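Local coordinates for protein AlkD2 (Streptococcus mutans, PDB 6M9M) that binds inosine-5'-monophosphate and belongs to the HEAT-like repeat family of DNA glycosylases, its own biological function remaining unknown, at residues G129-T134 with R162-N167. Sequence-based numbering, arbitrary orientation. Where two conformers were deposited one is given.
Sequences GLRIWT and RKSVGN
In R131 the side chain sets off with CG anti to the carbonyl carbon (chi1 -68°), runs straight through chi2 and then bends at chi3 (65°), a turn that lays its guanidinium against N167 on helix 159-175. The backbone of N167 sets its CB over one face of the guanidinium, 3.3 Å above the plane and displaced toward the rim, while CG, anti to the carbonyl carbon, carries the amide away. The nearest approach is 3.5 Å, from R131 NH2 to N167 CB, while R131 CZ lies 3.6 Å from that same CB. Although the guanidinium and amide planes differ by just 18°, it is a methylene and not the amide that covers the arginine, so the touch is one of van der Waals packing. Farther back along the chain, R131 CD stands 4.4 Å from S164 OG, a looser flank.

The example illustrates how a cation can be oriented by partners around a packed face: D171 forms a salt bridge with NE and E128 another with NH1. These two carboxylates probably stabilise the positive charge. E128 OE1 is also hydrogen-bonded to S164 OG, linking the end of helix 120-129 to helix 159-175. An arginine from an interhelical loop, packed on a later helix and paired with acids from two helices, here ties the loop after helix 120-129 to helix 159-175 within the all-helical fold of a HEAT-like repeat protein, away from the nucleotide site.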
ATOM      1  N   GLY A 129       1.851   2.682   0.142  1.00  9.34           N
ATOM      2  CA  GLY A 129       1.687   2.101   1.464  1.00  9.02           C
ATOM      3  C   GLY A 129       2.891   2.268   2.363  1.00  9.12           C
ATOM      4  O   GLY A 129       2.746   2.362   3.577  1.00 10.27           O
ATOM      5  N   LEU A 130       4.088   2.332   1.788  1.00  9.36           N
ATOM      6  CA  LEU A 130       5.304   2.498   2.570  0.62  9.67           C
ATOM      7  C   LEU A 130       5.639   3.963   2.864  1.00  9.97           C
ATOM      8  O   LEU A 130       6.591   4.229   3.608  1.00 10.13           O
ATOM      9  CB  LEU A 130       6.483   1.792   1.898  0.62 10.55           C
ATOM     10  CG  LEU A 130       6.641   0.309   2.254  0.62 13.19           C
ATOM     11  CD1 LEU A 130       5.452  -0.512   1.786  0.62 13.26           C
ATOM     12  CD2 LEU A 130       7.956  -0.212   1.682  0.62 15.07           C
ATOM     13  N   ARG A 131       4.890   4.928   2.317  1.00 10.05           N
ATOM     14  CA  ARG A 131       5.184   6.330   2.624  1.00  9.61           C
ATOM     15  C   ARG A 131       4.935   6.593   4.109  1.00  9.88           C
ATOM     16  O   ARG A 131       3.950   6.102   4.678  1.00 10.87           O
ATOM     17  CB  ARG A 131       4.276   7.236   1.795  1.00 10.11           C
ATOM     18  CG  ARG A 131       4.561   7.214   0.291  1.00 10.40           C
ATOM     19  CD  ARG A 131       3.579   8.095  -0.473  1.00 11.27           C
ATOM     20  NE  ARG A 131       3.765   9.487  -0.087  1.00 11.82           N
ATOM     21  CZ  ARG A 131       2.925  10.462  -0.375  1.00 13.26           C
ATOM     22  NH1 ARG A 131       1.835  10.203  -1.082  1.00 14.94           N
ATOM     23  NH2 ARG A 131       3.192  11.693   0.031  1.00 14.45           N
ATOM     24  N   ILE A 132       5.819   7.353   4.765  1.00 10.13           N
ATOM     25  CA  ILE A 132       7.096   7.863   4.263  1.00 10.10           C
ATOM     26  C   ILE A 132       8.134   6.748   4.351  1.00  9.48           C
ATOM     27  O   ILE A 132       8.366   6.192   5.431  1.00  9.70           O
ATOM     28  CB  ILE A 132       7.510   9.093   5.108  1.00 10.32           C
ATOM     29  CG1 ILE A 132       6.470  10.198   4.931  1.00 11.28           C
ATOM     30  CG2 ILE A 132       8.914   9.520   4.741  1.00 11.57           C
ATOM     31  CD1 ILE A 132       6.616  11.388   5.892  1.00 11.79           C
ATOM     32  N   TRP A 133       8.756   6.387   3.228  1.00  9.69           N
ATOM     33  CA  TRP A 133       9.543   5.156   3.202  1.00  9.66           C
ATOM     34  C   TRP A 133      10.688   5.215   4.209  1.00  9.92           C
ATOM     35  O   TRP A 133      10.972   4.230   4.890  1.00 10.18           O
ATOM     36  CB  TRP A 133      10.122   4.889   1.820  1.00 10.20           C
ATOM     37  CG  TRP A 133       9.220   4.316   0.768  1.00  9.75           C
ATOM     38  CD1 TRP A 133       8.022   4.815   0.317  1.00  9.79           C
ATOM     39  CD2 TRP A 133       9.494   3.155  -0.018  1.00  9.78           C
ATOM     40  NE1 TRP A 133       7.537   4.021  -0.709  1.00 10.04           N
ATOM     41  CE2 TRP A 133       8.419   2.988  -0.915  1.00  9.86           C
ATOM     42  CE3 TRP A 133      10.543   2.230  -0.046  1.00 10.49           C
ATOM     43  CZ2 TRP A 133       8.374   1.952  -1.830  1.00 10.99           C
ATOM     44  CZ3 TRP A 133      10.492   1.195  -0.955  1.00 11.16           C
ATOM     45  CH2 TRP A 133       9.409   1.069  -1.838  1.00 11.64           C
ATOM     46  N   THR A 134      11.358   6.363   4.308  1.00 11.07           N
ATOM     47  CA  THR A 134      12.530   6.505   5.161  1.00 12.42           C
ATOM     48  C   THR A 134      12.185   6.719   6.631  1.00 13.55           C
ATOM     49  O   THR A 134      13.099   6.889   7.434  1.00 15.15           O
ATOM     50  CB  THR A 134      13.429   7.608   4.611  1.00 13.98           C
ATOM     51  OG1 THR A 134      12.643   8.760   4.296  1.00 14.69           O
ATOM     52  CG2 THR A 134      14.133   7.134   3.362  1.00 14.81           C
ATOM     53  N   ARG A 162       2.347   7.259 -10.868  1.00  8.82           N
ATOM     54  CA  ARG A 162       3.344   8.327 -10.927  1.00  9.40           C
ATOM     55  C   ARG A 162       3.143   9.372  -9.836  1.00  9.85           C
ATOM     56  O   ARG A 162       4.117   9.920  -9.317  1.00 10.28           O
ATOM     57  CB  ARG A 162       3.361   9.000 -12.297  1.00 10.13           C
ATOM     58  CG  ARG A 162       3.841   8.116 -13.427  1.00 10.54           C
ATOM     59  CD  ARG A 162       4.146   8.902 -14.687  1.00 11.92           C
ATOM     60  NE  ARG A 162       3.017   9.679 -15.192  1.00 12.81           N
ATOM     61  CZ  ARG A 162       2.064   9.224 -16.003  1.00 13.01           C
ATOM     62  NH1 ARG A 162       2.062   7.966 -16.410  1.00 11.75           N
ATOM     63  NH2 ARG A 162       1.102  10.040 -16.421  1.00 15.03           N
ATOM     64  N   LYS A 163       1.889   9.679  -9.484  1.00  9.78           N
ATOM     65  CA  LYS A 163       1.662  10.640  -8.410  1.00 11.05           C
ATOM     66  C   LYS A 163       2.204  10.111  -7.091  1.00 10.18           C
ATOM     67  O   LYS A 163       2.820  10.853  -6.321  1.00 11.13           O
ATOM     68  CB  LYS A 163       0.177  10.962  -8.304  1.00 14.14           C
ATOM     69  CG  LYS A 163      -0.317  11.802  -9.474  1.00 19.51           C
ATOM     70  CD  LYS A 163      -1.784  12.140  -9.356  1.00 24.76           C
ATOM     71  CE  LYS A 163      -2.191  13.161 -10.405  1.00 29.16           C
ATOM     72  NZ  LYS A 163      -3.636  13.491 -10.330  1.00 33.96           N
ATOM     73  N   SER A 164       2.015   8.820  -6.825  1.00  9.70           N
ATOM     74  CA  SER A 164       2.569   8.217  -5.612  1.00  9.94           C
ATOM     75  C   SER A 164       4.095   8.196  -5.644  1.00  9.61           C
ATOM     76  O   SER A 164       4.746   8.483  -4.636  1.00 10.80           O
ATOM     77  CB  SER A 164       1.970   6.826  -5.467  0.56 10.00           C
ATOM     78  OG  SER A 164       2.395   6.188  -4.302  0.56  8.90           O
ATOM     79  N   VAL A 165       4.677   7.894  -6.798  1.00  8.92           N
ATOM     80  CA  VAL A 165       6.131   7.884  -6.956  1.00  8.74           C
ATOM     81  C   VAL A 165       6.707   9.263  -6.681  1.00  8.89           C
ATOM     82  O   VAL A 165       7.646   9.417  -5.897  1.00  9.69           O
ATOM     83  CB  VAL A 165       6.487   7.406  -8.378  1.00  9.01           C
ATOM     84  CG1 VAL A 165       7.962   7.608  -8.690  1.00 10.23           C
ATOM     85  CG2 VAL A 165       6.112   5.952  -8.565  1.00 10.41           C
ATOM     86  N   GLY A 166       6.167  10.285  -7.340  1.00  9.80           N
ATOM     87  CA  GLY A 166       6.700  11.617  -7.152  1.00  9.62           C
ATOM     88  C   GLY A 166       6.550  12.118  -5.731  1.00  9.95           C
ATOM     89  O   GLY A 166       7.462  12.737  -5.180  1.00 11.05           O
ATOM     90  N   ASN A 167       5.394  11.870  -5.118  1.00 10.04           N
ATOM     91  CA  ASN A 167       5.192  12.297  -3.739  1.00 10.49           C
ATOM     92  C   ASN A 167       6.008  11.479  -2.750  1.00 10.70           C
ATOM     93  O   ASN A 167       6.418  12.018  -1.715  1.00 11.38           O
ATOM     94  CB  ASN A 167       3.707  12.281  -3.419  1.00 12.73           C
ATOM     95  CG  ASN A 167       2.981  13.463  -4.037  1.00 15.85           C
ATOM     96  OD1 ASN A 167       3.440  14.592  -3.949  1.00 19.29           O
ATOM     97  ND2 ASN A 167       1.883  13.198  -4.710  1.00 18.82           N
TER